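Local coordinates for protein lipoxygenase (Cyanothece sp., PDB 5EK8) that is a non-heme iron 9R-lipoxygenase that probably inserts both atoms of molecular oxygen into polyunsaturated fatty acids, at residues S39-K47 and S84-T92; A112-D121 and R137-V148. All coordinates share one frame; numbering follows the deposited sequence.

Interaction 1: residues S39-K47 and S84-T92; sequences SKTQEAITK and SDYLGKGVT
Lys89 NZ donates a hydrogen bond of 3.2 Å to Gln42 O, a side chain of the strand reaching a loop carbonyl. The donor is tilted out of the carbonyl plane; the bend at the third side-chain torsion turns Lys89 CE and NZ toward the carbonyl, and CD lies close to the same oxygen. Beside this bond, Gln42 covers one face of the Tyr86 ring. Its CB stands 3.4 Å from the ring centroid and only 10° off the normal, the geometry of a CH-pi contact, while CG sits over the CD1 side, 3.4 Å from Tyr86 CD1. A bend at chi2 (-71°) folds the rest of the glutamine back along the ring, leaving OE1 3.7 Å from Tyr86 CG and the amide plane 25° from the ring plane. Gly88 N lies over the opposite face, offset toward the rim. The ring belongs to edge strand 82-91 of a four-stranded antiparallel sheet, in what is probably the PLAT-type domain, where a classic beta bulge sets Leu87 and Gly88 against the single residue Val75 of strand 72-79. Ile45, the centre of an inverse gamma turn, comes from the direction opposite to Tyr86, with CD1 3.4 Å from Tyr86 CE2. Nearer its backbone, Ile45 CG1 rests 3.7 Å from Gly88 CA. A serine replacing Tyr86 would probably leave Gln42 free to turn, with no ring beneath it, and open a gap beside Ile45 CD1. Gln42 also touches Trp76 on the neighbouring strand 72-79, and Ile45 packs on Leu52.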
ATOM      1  N   SER A  39       6.080  14.928 -21.480  1.00 70.04           N
ATOM      2  CA  SER A  39       7.081  15.795 -22.093  1.00 69.91           C
ATOM      3  C   SER A  39       7.510  15.251 -23.453  1.00 71.09           C
ATOM      4  O   SER A  39       7.934  14.099 -23.575  1.00 67.54           O
ATOM      5  CB  SER A  39       8.295  15.953 -21.179  1.00 65.98           C
ATOM      6  OG  SER A  39       9.214  16.890 -21.712  1.00 59.61           O
ATOM      7  N   LYS A  40       7.379  16.086 -24.476  1.00 80.69           N
ATOM      8  CA  LYS A  40       7.783  15.718 -25.822  1.00 83.19           C
ATOM      9  C   LYS A  40       9.260  15.394 -25.828  1.00 81.84           C
ATOM     10  O   LYS A  40      10.081  16.258 -25.534  1.00 84.44           O
ATOM     11  CB  LYS A  40       7.489  16.849 -26.808  1.00 95.11           C
ATOM     12  CG  LYS A  40       6.028  17.257 -26.897  1.00105.00           C
ATOM     13  CD  LYS A  40       5.626  18.205 -25.775  1.00108.74           C
ATOM     14  CE  LYS A  40       4.140  18.537 -25.836  1.00110.76           C
ATOM     15  NZ  LYS A  40       3.272  17.320 -25.782  1.00109.51           N
ATOM     16  N   THR A  41       9.605  14.154 -26.150  1.00 73.06           N
ATOM     17  CA  THR A  41      11.011  13.777 -26.163  1.00 73.01           C
ATOM     18  C   THR A  41      11.715  14.429 -27.352  1.00 76.10           C
ATOM     19  O   THR A  41      11.345  14.218 -28.507  1.00 78.77           O
ATOM     20  CB  THR A  41      11.200  12.245 -26.200  1.00 65.75           C
ATOM     21  OG1 THR A  41      11.560  11.826 -27.520  1.00 70.28           O
ATOM     22  CG2 THR A  41       9.928  11.532 -25.749  1.00 59.73           C
ATOM     23  N   GLN A  42      12.721  15.244 -27.050  1.00 76.33           N
ATOM     24  CA  GLN A  42      13.450  15.995 -28.063  1.00 76.77           C
ATOM     25  C   GLN A  42      14.546  15.142 -28.685  1.00 80.53           C
ATOM     26  O   GLN A  42      15.014  14.183 -28.074  1.00 79.55           O
ATOM     27  CB  GLN A  42      14.047  17.261 -27.455  1.00 74.89           C
ATOM     28  CG  GLN A  42      13.052  18.096 -26.676  1.00 74.40           C
ATOM     29  CD  GLN A  42      12.054  18.783 -27.578  1.00 78.22           C
ATOM     30  OE1 GLN A  42      12.322  19.005 -28.758  1.00 83.29           O
ATOM     31  NE2 GLN A  42      10.890  19.115 -27.032  1.00 77.82           N
ATOM     32  N   GLU A  43      14.960  15.500 -29.895  1.00 82.72           N
ATOM     33  CA  GLU A  43      15.968  14.727 -30.609  1.00 87.29           C
ATOM     34  C   GLU A  43      17.378  15.242 -30.332  1.00 86.05           C
ATOM     35  O   GLU A  43      17.565  16.398 -29.955  1.00 87.03           O
ATOM     36  CB  GLU A  43      15.681  14.747 -32.109  1.00 93.63           C
ATOM     37  CG  GLU A  43      15.756  13.380 -32.768  1.00100.41           C
ATOM     38  CD  GLU A  43      14.837  13.262 -33.969  1.00105.71           C
ATOM     39  OE1 GLU A  43      14.088  14.223 -34.245  1.00105.33           O
ATOM     40  OE2 GLU A  43      14.860  12.205 -34.636  1.00109.75           O
ATOM     41  N   ALA A  44      18.363  14.370 -30.516  1.00 86.08           N
ATOM     42  CA  ALA A  44      19.758  14.718 -30.278  1.00 89.09           C
ATOM     43  C   ALA A  44      20.198  15.855 -31.187  1.00 90.51           C
ATOM     44  O   ALA A  44      19.842  15.895 -32.365  1.00 91.92           O
ATOM     45  CB  ALA A  44      20.651  13.503 -30.483  1.00 90.04           C
ATOM     46  N   ILE A  45      20.974  16.779 -30.633  1.00 90.97           N
ATOM     47  CA  ILE A  45      21.484  17.902 -31.406  1.00 93.89           C
ATOM     48  C   ILE A  45      22.691  17.475 -32.231  1.00 97.84           C
ATOM     49  O   ILE A  45      23.836  17.654 -31.817  1.00100.24           O
ATOM     50  CB  ILE A  45      21.875  19.081 -30.501  1.00 94.95           C
ATOM     51  CG1 ILE A  45      20.715  19.444 -29.575  1.00 93.18           C
ATOM     52  CG2 ILE A  45      22.266  20.287 -31.342  1.00 98.28           C
ATOM     53  CD1 ILE A  45      19.643  20.270 -30.239  1.00 94.23           C
ATOM     54  N   THR A  46      22.431  16.897 -33.398  1.00 99.41           N
ATOM     55  CA  THR A  46      23.511  16.481 -34.280  1.00101.56           C
ATOM     56  C   THR A  46      24.047  17.693 -35.023  1.00101.60           C
ATOM     57  O   THR A  46      23.342  18.322 -35.811  1.00100.17           O
ATOM     58  CB  THR A  46      23.068  15.405 -35.276  1.00104.29           C
ATOM     59  OG1 THR A  46      22.517  14.293 -34.558  1.00102.70           O
ATOM     60  CG2 THR A  46      24.260  14.931 -36.107  1.00106.37           C
ATOM     61  N   LYS A  47      25.307  18.000 -34.737  1.00101.46           N
ATOM     62  CA  LYS A  47      25.981  19.214 -35.168  1.00102.56           C
ATOM     63  C   LYS A  47      27.386  19.130 -34.593  1.00107.33           C
ATOM     64  O   LYS A  47      27.570  18.529 -33.528  1.00109.85           O
ATOM     65  CB  LYS A  47      25.247  20.458 -34.665  1.00 96.82           C
ATOM     66  CG  LYS A  47      25.847  21.788 -35.093  1.00 95.12           C
ATOM     67  CD  LYS A  47      24.878  22.923 -34.808  1.00 92.87           C
ATOM     68  CE  LYS A  47      25.371  24.250 -35.383  1.00 92.06           C
ATOM     69  NZ  LYS A  47      24.419  25.365 -35.111  1.00 89.98           N
ATOM     70  N   SER A  84       8.797  28.461 -25.084  1.00106.09           N
ATOM     71  CA  SER A  84      10.187  28.094 -24.837  1.00100.33           C
ATOM     72  C   SER A  84      10.780  27.342 -26.022  1.00 92.98           C
ATOM     73  O   SER A  84      10.049  26.735 -26.808  1.00 88.19           O
ATOM     74  CB  SER A  84      10.295  27.243 -23.571  1.00 98.92           C
ATOM     75  OG  SER A  84       9.882  27.975 -22.431  1.00 99.37           O
ATOM     76  N   ASP A  85      12.104  27.377 -26.150  1.00 88.26           N
ATOM     77  CA  ASP A  85      12.754  26.689 -27.268  1.00 81.75           C
ATOM     78  C   ASP A  85      13.752  25.633 -26.797  1.00 72.95           C
ATOM     79  O   ASP A  85      14.512  25.867 -25.871  1.00 73.40           O
ATOM     80  CB  ASP A  85      13.460  27.695 -28.180  1.00 86.60           C
ATOM     81  CG  ASP A  85      12.528  28.784 -28.685  1.00 89.70           C
ATOM     82  OD1 ASP A  85      11.552  28.448 -29.394  1.00 92.61           O
ATOM     83  OD2 ASP A  85      12.779  29.973 -28.381  1.00 88.81           O
ATOM     84  N   TYR A  86      13.754  24.468 -27.436  1.00 66.65           N
ATOM     85  CA  TYR A  86      14.684  23.409 -27.055  1.00 60.91           C
ATOM     86  C   TYR A  86      16.080  23.659 -27.620  1.00 66.31           C
ATOM     87  O   TYR A  86      16.240  23.985 -28.799  1.00 69.69           O
ATOM     88  CB  TYR A  86      14.163  22.049 -27.515  1.00 57.39           C
ATOM     89  CG  TYR A  86      15.190  20.941 -27.457  1.00 60.94           C
ATOM     90  CD1 TYR A  86      15.549  20.357 -26.243  1.00 60.31           C
ATOM     91  CD2 TYR A  86      15.799  20.473 -28.618  1.00 59.98           C
ATOM     92  CE1 TYR A  86      16.486  19.337 -26.192  1.00 55.81           C
ATOM     93  CE2 TYR A  86      16.732  19.459 -28.576  1.00 59.02           C
ATOM     94  CZ  TYR A  86      17.074  18.895 -27.365  1.00 61.90           C
ATOM     95  OH  TYR A  86      18.005  17.883 -27.338  1.00 64.73           O
ATOM     96  N   LEU A  87      17.090  23.495 -26.768  1.00 67.51           N
ATOM     97  CA  LEU A  87      18.466  23.818 -27.136  1.00 70.14           C
ATOM     98  C   LEU A  87      19.406  22.611 -27.091  1.00 73.60           C
ATOM     99  O   LEU A  87      20.355  22.538 -27.874  1.00 73.18           O
ATOM    100  CB  LEU A  87      19.009  24.929 -26.228  1.00 64.17           C
ATOM    101  CG  LEU A  87      18.197  26.228 -26.220  1.00 62.68           C
ATOM    102  CD1 LEU A  87      18.901  27.297 -25.409  1.00 60.21           C
ATOM    103  CD2 LEU A  87      17.912  26.719 -27.645  1.00 61.62           C
ATOM    104  N   GLY A  88      19.148  21.670 -26.183  1.00 74.38           N
ATOM    105  CA  GLY A  88      19.998  20.496 -26.058  1.00 58.39           C
ATOM    106  C   GLY A  88      19.627  19.525 -24.951  1.00 63.37           C
ATOM    107  O   GLY A  88      18.945  19.886 -23.993  1.00 66.09           O
ATOM    108  N   LYS A  89      20.093  18.286 -25.085  1.00 64.06           N
ATOM    109  CA  LYS A  89      19.787  17.224 -24.127  1.00 66.12           C
ATOM    110  C   LYS A  89      21.029  16.749 -23.379  1.00 67.54           C
ATOM    111  O   LYS A  89      22.134  17.217 -23.638  1.00 71.25           O
ATOM    112  CB  LYS A  89      19.145  16.037 -24.841  1.00 68.03           C
ATOM    113  CG  LYS A  89      17.637  15.966 -24.737  1.00 70.89           C
ATOM    114  CD  LYS A  89      17.100  14.932 -25.712  1.00 74.64           C
ATOM    115  CE  LYS A  89      17.911  13.647 -25.647  1.00 74.13           C
ATOM    116  NZ  LYS A  89      17.587  12.732 -26.769  1.00 74.00           N
ATOM    117  N   GLY A  90      20.837  15.805 -22.460  1.00 67.32           N
ATOM    118  CA  GLY A  90      21.945  15.209 -21.735  1.00 66.29           C
ATOM    119  C   GLY A  90      21.550  14.644 -20.383  1.00 65.15           C
ATOM    120  O   GLY A  90      20.406  14.790 -19.944  1.00 67.46           O
ATOM    121  N   VAL A  91      22.498  13.984 -19.724  1.00 60.36           N
ATOM    122  CA  VAL A  91      22.243  13.344 -18.436  1.00 61.40           C
ATOM    123  C   VAL A  91      23.270  13.740 -17.377  1.00 63.92           C
ATOM    124  O   VAL A  91      24.329  14.286 -17.683  1.00 69.09           O
ATOM    125  CB  VAL A  91      22.247  11.800 -18.551  1.00 59.33           C
ATOM    126  CG1 VAL A  91      21.380  11.349 -19.701  1.00 59.70           C
ATOM    127  CG2 VAL A  91      23.668  11.277 -18.727  1.00 61.10           C
ATOM    128  N   THR A  92      22.942  13.457 -16.123  1.00 59.17           N
ATOM    129  CA  THR A  92      23.891  13.608 -15.031  1.00 57.32           C
ATOM    130  C   THR A  92      24.703  12.324 -14.886  1.00 60.48           C
ATOM    131  O   THR A  92      24.202  11.239 -15.181  1.00 61.52           O
ATOM    132  CB  THR A  92      23.176  13.909 -13.705  1.00 54.04           C
ATOM    133  OG1 THR A  92      22.230  12.865 -13.431  1.00 50.90           O
ATOM    134  CG2 THR A  92      22.447  15.241 -13.782  1.00 50.49           C
TER

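Interaction 2: residues A112-D121 and R137-V148; sequences APDLELRVID and RIAYIIKGGDNV
Leu115 and Val148 meet at about a right angle, with Leu115 CD1 3.7 Å from Val148 CG2, in the closely packed part of the contact. Both touch Tyr102 of strand 97-102; farther along this face Leu117 lies on Phe98 and Phe155, and Ile142 on Leu158. The other face is looser and partly open to solvent: Ile141 and Lys143 are exposed, although Ile141 CG2 still lies 3.6 Å from Glu116 CG. There Arg118 NE (2.9 Å) and NH2 both reach Glu116 OE1 side-on, nearly in the guanidinium plane, which helps fix the arginine beside Ile138 CD1 and in cation-pi contact with Trp76. At one end, Asn147 N points almost straight at Asp114 OD1 (2.7 Å, 174° at the hydrogen), and Asp146 is paired with Arg78. At the other, Arg137 bends at chi2 (-149°) and runs alongside Asp121, forming a salt bridge from NH1 to OD2 of 2.7 Å. The paired N-H and C=O groups of Leu117 and Ile142 (2.9 Å each way) establish the antiparallel register. Val119 O accepts from both Ala139 N and Tyr140 N, the signature of a classic beta bulge in the hairpin of strands 115-126 and 132-143.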
ATOM      1  N   ALA A 112      20.833  35.953 -27.952  1.00 88.07           N
ATOM      2  CA  ALA A 112      21.428  35.077 -26.951  1.00 82.49           C
ATOM      3  C   ALA A 112      20.353  34.409 -26.107  1.00 78.52           C
ATOM      4  O   ALA A 112      19.384  35.051 -25.706  1.00 75.08           O
ATOM      5  CB  ALA A 112      22.390  35.856 -26.065  1.00 78.70           C
ATOM      6  N   PRO A 113      20.521  33.109 -25.837  1.00 79.07           N
ATOM      7  CA  PRO A 113      19.552  32.384 -25.010  1.00 78.88           C
ATOM      8  C   PRO A 113      19.511  32.830 -23.544  1.00 82.52           C
ATOM      9  O   PRO A 113      20.541  33.173 -22.961  1.00 82.56           O
ATOM     10  CB  PRO A 113      20.015  30.924 -25.122  1.00 76.82           C
ATOM     11  CG  PRO A 113      21.433  30.993 -25.589  1.00 77.51           C
ATOM     12  CD  PRO A 113      21.524  32.212 -26.439  1.00 78.10           C
ATOM     13  N   ASP A 114      18.308  32.842 -22.977  1.00 83.90           N
ATOM     14  CA  ASP A 114      18.104  33.019 -21.543  1.00 83.52           C
ATOM     15  C   ASP A 114      17.799  31.653 -20.948  1.00 78.48           C
ATOM     16  O   ASP A 114      16.681  31.151 -21.061  1.00 73.95           O
ATOM     17  CB  ASP A 114      16.970  34.009 -21.261  1.00 89.45           C
ATOM     18  CG  ASP A 114      17.215  35.371 -21.889  1.00 96.22           C
ATOM     19  OD1 ASP A 114      18.397  35.745 -22.049  1.00100.62           O
ATOM     20  OD2 ASP A 114      16.228  36.064 -22.225  1.00 94.84           O
ATOM     21  N   LEU A 115      18.801  31.056 -20.311  1.00 80.13           N
ATOM     22  CA  LEU A 115      18.787  29.623 -20.027  1.00 73.15           C
ATOM     23  C   LEU A 115      17.786  29.164 -18.971  1.00 68.56           C
ATOM     24  O   LEU A 115      17.417  29.905 -18.060  1.00 64.77           O
ATOM     25  CB  LEU A 115      20.189  29.166 -19.625  1.00 69.91           C
ATOM     26  CG  LEU A 115      21.183  29.153 -20.788  1.00 72.15           C
ATOM     27  CD1 LEU A 115      22.534  28.626 -20.344  1.00 73.75           C
ATOM     28  CD2 LEU A 115      20.636  28.332 -21.949  1.00 72.63           C
ATOM     29  N   GLU A 116      17.359  27.917 -19.137  1.00 71.34           N
ATOM     30  CA  GLU A 116      16.421  27.241 -18.256  1.00 69.40           C
ATOM     31  C   GLU A 116      16.729  25.752 -18.296  1.00 68.43           C
ATOM     32  O   GLU A 116      16.767  25.148 -19.365  1.00 66.03           O
ATOM     33  CB  GLU A 116      14.975  27.504 -18.681  1.00 66.78           C
ATOM     34  CG  GLU A 116      13.985  26.451 -18.205  1.00 67.90           C
ATOM     35  CD  GLU A 116      12.554  26.738 -18.649  1.00 72.70           C
ATOM     36  OE1 GLU A 116      11.988  25.928 -19.417  1.00 68.10           O
ATOM     37  OE2 GLU A 116      11.992  27.773 -18.226  1.00 77.63           O
ATOM     38  N   LEU A 117      16.970  25.164 -17.132  1.00 64.80           N
ATOM     39  CA  LEU A 117      17.335  23.757 -17.058  1.00 64.42           C
ATOM     40  C   LEU A 117      16.166  22.901 -16.589  1.00 65.64           C
ATOM     41  O   LEU A 117      15.571  23.169 -15.550  1.00 69.70           O
ATOM     42  CB  LEU A 117      18.527  23.571 -16.122  1.00 67.02           C
ATOM     43  CG  LEU A 117      19.273  22.245 -16.245  1.00 68.22           C
ATOM     44  CD1 LEU A 117      19.964  22.151 -17.600  1.00 66.53           C
ATOM     45  CD2 LEU A 117      20.269  22.097 -15.100  1.00 68.63           C
ATOM     46  N   ARG A 118      15.835  21.871 -17.357  1.00 61.75           N
ATOM     47  CA  ARG A 118      14.733  20.993 -16.992  1.00 58.17           C
ATOM     48  C   ARG A 118      15.220  19.619 -16.552  1.00 56.80           C
ATOM     49  O   ARG A 118      15.979  18.955 -17.261  1.00 56.88           O
ATOM     50  CB  ARG A 118      13.753  20.842 -18.156  1.00 57.82           C
ATOM     51  CG  ARG A 118      13.146  22.149 -18.622  1.00 62.03           C
ATOM     52  CD  ARG A 118      11.936  21.914 -19.508  1.00 63.05           C
ATOM     53  NE  ARG A 118      11.489  23.147 -20.148  1.00 64.66           N
ATOM     54  CZ  ARG A 118      10.509  23.210 -21.044  1.00 59.45           C
ATOM     55  NH1 ARG A 118       9.864  22.108 -21.405  1.00 57.41           N
ATOM     56  NH2 ARG A 118      10.173  24.378 -21.577  1.00 53.91           N
ATOM     57  N   VAL A 119      14.779  19.212 -15.368  1.00 52.76           N
ATOM     58  CA  VAL A 119      14.978  17.860 -14.884  1.00 51.18           C
ATOM     59  C   VAL A 119      13.819  17.018 -15.392  1.00 51.08           C
ATOM     60  O   VAL A 119      12.645  17.334 -15.131  1.00 49.29           O
ATOM     61  CB  VAL A 119      15.053  17.791 -13.341  1.00 48.42           C
ATOM     62  CG1 VAL A 119      15.393  16.378 -12.890  1.00 45.74           C
ATOM     63  CG2 VAL A 119      16.086  18.786 -12.805  1.00 46.29           C
ATOM     64  N   ILE A 120      14.171  15.951 -16.109  1.00 51.12           N
ATOM     65  CA  ILE A 120      13.221  15.123 -16.838  1.00 53.28           C
ATOM     66  C   ILE A 120      13.056  13.719 -16.247  1.00 57.18           C
ATOM     67  O   ILE A 120      14.024  12.977 -16.072  1.00 56.85           O
ATOM     68  CB  ILE A 120      13.641  14.988 -18.322  1.00 54.91           C
ATOM     69  CG1 ILE A 120      13.816  16.370 -18.951  1.00 47.71           C
ATOM     70  CG2 ILE A 120      12.621  14.171 -19.108  1.00 46.75           C
ATOM     71  CD1 ILE A 120      12.560  17.208 -18.920  1.00 48.43           C
ATOM     72  N   ASP A 121      11.805  13.377 -15.956  1.00 64.31           N
ATOM     73  CA  ASP A 121      11.406  12.055 -15.486  1.00 66.55           C
ATOM     74  C   ASP A 121      11.008  11.204 -16.687  1.00 65.14           C
ATOM     75  O   ASP A 121      10.859  11.738 -17.785  1.00 65.26           O
ATOM     76  CB  ASP A 121      10.232  12.187 -14.516  1.00 71.18           C
ATOM     77  CG  ASP A 121      10.259  11.163 -13.415  1.00 75.46           C
ATOM     78  OD1 ASP A 121      10.649  10.008 -13.683  1.00 81.46           O
ATOM     79  OD2 ASP A 121       9.877  11.518 -12.279  1.00 74.12           O
ATOM     80  N   ARG A 137       8.566  13.214 -18.721  1.00 52.31           N
ATOM     81  CA  ARG A 137       7.744  14.051 -17.855  1.00 52.36           C
ATOM     82  C   ARG A 137       8.656  15.071 -17.180  1.00 55.68           C
ATOM     83  O   ARG A 137       9.756  14.729 -16.741  1.00 55.86           O
ATOM     84  CB  ARG A 137       7.009  13.206 -16.810  1.00 48.67           C
ATOM     85  CG  ARG A 137       6.515  13.988 -15.601  1.00 45.47           C
ATOM     86  CD  ARG A 137       6.500  13.119 -14.342  1.00 48.75           C
ATOM     87  NE  ARG A 137       6.284  13.923 -13.140  1.00 53.90           N
ATOM     88  CZ  ARG A 137       7.237  14.263 -12.278  1.00 55.91           C
ATOM     89  NH1 ARG A 137       8.483  13.854 -12.457  1.00 54.27           N
ATOM     90  NH2 ARG A 137       6.939  15.009 -11.224  1.00 63.12           N
ATOM     91  N   ILE A 138       8.215  16.321 -17.103  1.00 54.67           N
ATOM     92  CA  ILE A 138       9.049  17.369 -16.524  1.00 54.80           C
ATOM     93  C   ILE A 138       9.047  17.300 -14.999  1.00 51.37           C
ATOM     94  O   ILE A 138       8.036  17.569 -14.348  1.00 47.95           O
ATOM     95  CB  ILE A 138       8.598  18.764 -16.979  1.00 54.06           C
ATOM     96  CG1 ILE A 138       8.882  18.934 -18.471  1.00 51.87           C
ATOM     97  CG2 ILE A 138       9.305  19.850 -16.168  1.00 53.64           C
ATOM     98  CD1 ILE A 138       8.451  20.268 -19.027  1.00 52.42           C
ATOM     99  N   ALA A 139      10.195  16.929 -14.437  1.00 51.98           N
ATOM    100  CA  ALA A 139      10.317  16.725 -12.999  1.00 51.61           C
ATOM    101  C   ALA A 139      10.611  18.028 -12.256  1.00 50.92           C
ATOM    102  O   ALA A 139      10.083  18.254 -11.168  1.00 42.13           O
ATOM    103  CB  ALA A 139      11.390  15.694 -12.705  1.00 42.64           C
ATOM    104  N   TYR A 140      11.441  18.891 -12.836  1.00 52.97           N
ATOM    105  CA  TYR A 140      11.751  20.156 -12.163  1.00 54.45           C
ATOM    106  C   TYR A 140      12.282  21.204 -13.134  1.00 55.99           C
ATOM    107  O   TYR A 140      12.771  20.868 -14.206  1.00 55.33           O
ATOM    108  CB  TYR A 140      12.765  19.922 -11.036  1.00 53.19           C
ATOM    109  CG  TYR A 140      12.852  21.039 -10.012  1.00 55.81           C
ATOM    110  CD1 TYR A 140      11.799  21.296  -9.138  1.00 54.77           C
ATOM    111  CD2 TYR A 140      14.001  21.818  -9.898  1.00 60.27           C
ATOM    112  CE1 TYR A 140      11.883  22.310  -8.189  1.00 55.74           C
ATOM    113  CE2 TYR A 140      14.095  22.829  -8.953  1.00 59.31           C
ATOM    114  CZ  TYR A 140      13.035  23.072  -8.105  1.00 59.77           C
ATOM    115  OH  TYR A 140      13.134  24.080  -7.173  1.00 63.99           O
ATOM    116  N   ILE A 141      12.180  22.477 -12.767  1.00 59.49           N
ATOM    117  CA  ILE A 141      12.735  23.539 -13.606  1.00 62.51           C
ATOM    118  C   ILE A 141      13.576  24.530 -12.802  1.00 63.08           C
ATOM    119  O   ILE A 141      13.123  25.080 -11.798  1.00 65.34           O
ATOM    120  CB  ILE A 141      11.634  24.319 -14.354  1.00 59.82           C
ATOM    121  CG1 ILE A 141      10.781  23.382 -15.210  1.00 58.17           C
ATOM    122  CG2 ILE A 141      12.249  25.384 -15.240  1.00 59.21           C
ATOM    123  CD1 ILE A 141       9.619  24.074 -15.881  1.00 58.28           C
ATOM    124  N   ILE A 142      14.805  24.748 -13.256  1.00 60.96           N
ATOM    125  CA  ILE A 142      15.702  25.709 -12.639  1.00 64.29           C
ATOM    126  C   ILE A 142      15.979  26.867 -13.586  1.00 69.56           C
ATOM    127  O   ILE A 142      16.291  26.653 -14.755  1.00 70.94           O
ATOM    128  CB  ILE A 142      17.031  25.059 -12.249  1.00 63.77           C
ATOM    129  CG1 ILE A 142      16.779  23.835 -11.366  1.00 63.34           C
ATOM    130  CG2 ILE A 142      17.920  26.070 -11.561  1.00 64.73           C
ATOM    131  CD1 ILE A 142      18.011  23.002 -11.109  1.00 64.53           C
ATOM    132  N   LYS A 143      15.868  28.094 -13.089  1.00 74.90           N
ATOM    133  CA  LYS A 143      16.133  29.259 -13.925  1.00 80.31           C
ATOM    134  C   LYS A 143      17.622  29.588 -13.942  1.00 79.90           C
ATOM    135  O   LYS A 143      18.261  29.676 -12.893  1.00 74.68           O
ATOM    136  CB  LYS A 143      15.316  30.462 -13.449  1.00 86.87           C
ATOM    137  CG  LYS A 143      13.825  30.307 -13.708  1.00 93.20           C
ATOM    138  CD  LYS A 143      12.990  31.264 -12.878  1.00 97.32           C
ATOM    139  CE  LYS A 143      11.506  30.992 -13.079  1.00 97.64           C
ATOM    140  NZ  LYS A 143      10.667  31.740 -12.107  1.00 97.81           N
ATOM    141  N   GLY A 144      18.169  29.750 -15.143  1.00 84.45           N
ATOM    142  CA  GLY A 144      19.576  30.058 -15.314  1.00 85.93           C
ATOM    143  C   GLY A 144      19.797  31.479 -15.800  1.00 88.45           C
ATOM    144  O   GLY A 144      18.858  32.276 -15.868  1.00 87.64           O
ATOM    145  N   GLY A 145      21.042  31.791 -16.145  1.00 90.53           N
ATOM    146  CA  GLY A 145      21.425  33.136 -16.538  1.00 91.91           C
ATOM    147  C   GLY A 145      20.764  33.641 -17.806  1.00 92.21           C
ATOM    148  O   GLY A 145      20.341  32.861 -18.660  1.00 89.89           O
ATOM    149  N   ASP A 146      20.675  34.962 -17.922  1.00 92.74           N
ATOM    150  CA  ASP A 146      20.104  35.596 -19.103  1.00 92.85           C
ATOM    151  C   ASP A 146      21.211  36.145 -19.993  1.00 94.53           C
ATOM    152  O   ASP A 146      22.313  36.425 -19.516  1.00 95.54           O
ATOM    153  CB  ASP A 146      19.143  36.716 -18.703  1.00 92.66           C
ATOM    154  CG  ASP A 146      18.200  36.301 -17.594  1.00 92.03           C
ATOM    155  OD1 ASP A 146      17.802  37.173 -16.793  1.00 90.20           O
ATOM    156  OD2 ASP A 146      17.861  35.101 -17.522  1.00 92.90           O
ATOM    157  N   ASN A 147      20.910  36.292 -21.282  1.00 95.52           N
ATOM    158  CA  ASN A 147      21.866  36.810 -22.258  1.00100.85           C
ATOM    159  C   ASN A 147      23.172  36.022 -22.268  1.00102.95           C
ATOM    160  O   ASN A 147      24.253  36.599 -22.404  1.00107.21           O
ATOM    161  CB  ASN A 147      22.159  38.290 -21.987  1.00103.74           C
ATOM    162  CG  ASN A 147      22.210  39.114 -23.257  1.00105.72           C
ATOM    163  OD1 ASN A 147      21.386  38.942 -24.155  1.00105.74           O
ATOM    164  ND2 ASN A 147      23.183  40.017 -23.340  1.00106.95           N
ATOM    165  N   VAL A 148      23.067  34.705 -22.114  1.00 99.89           N
ATOM    166  CA  VAL A 148      24.242  33.844 -22.061  1.00 99.80           C
ATOM    167  C   VAL A 148      25.014  33.880 -23.373  1.00100.08           C
ATOM    168  O   VAL A 148      24.554  33.369 -24.394  1.00 99.69           O
ATOM    169  CB  VAL A 148      23.862  32.389 -21.735  1.00 97.53           C
ATOM    170  CG1 VAL A 148      25.089  31.487 -21.813  1.00 99.05           C
ATOM    171  CG2 VAL A 148      23.219  32.312 -20.358  1.00 95.29           C
TER

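How the interactions relate
Both segments of interaction 1 come earlier in the chain than those of interaction 2, and the centres of the two contacts lie about 12 Å apart. Both belong to the four-stranded antiparallel sheet ordered 82-91, 72-79, 115-126, 132-143: interaction 1 lies at one outer strand, interaction 2 joins the two strands at the far side, and strand 72-79 bridges them. The loop 39-47 spans the sheet, since Ser39 CB approaches Arg137 N at 3.7 Å whereas its later residues reach strand 82-91. Direct packing also links Leu87 CD1 to Pro113 CB (3.8 Å). Interaction 1 ties the loop after helix 24-36 to the sheet, while interaction 2 pairs two of its own strands, consistent with a PLAT domain, away from the iron and sodium sites.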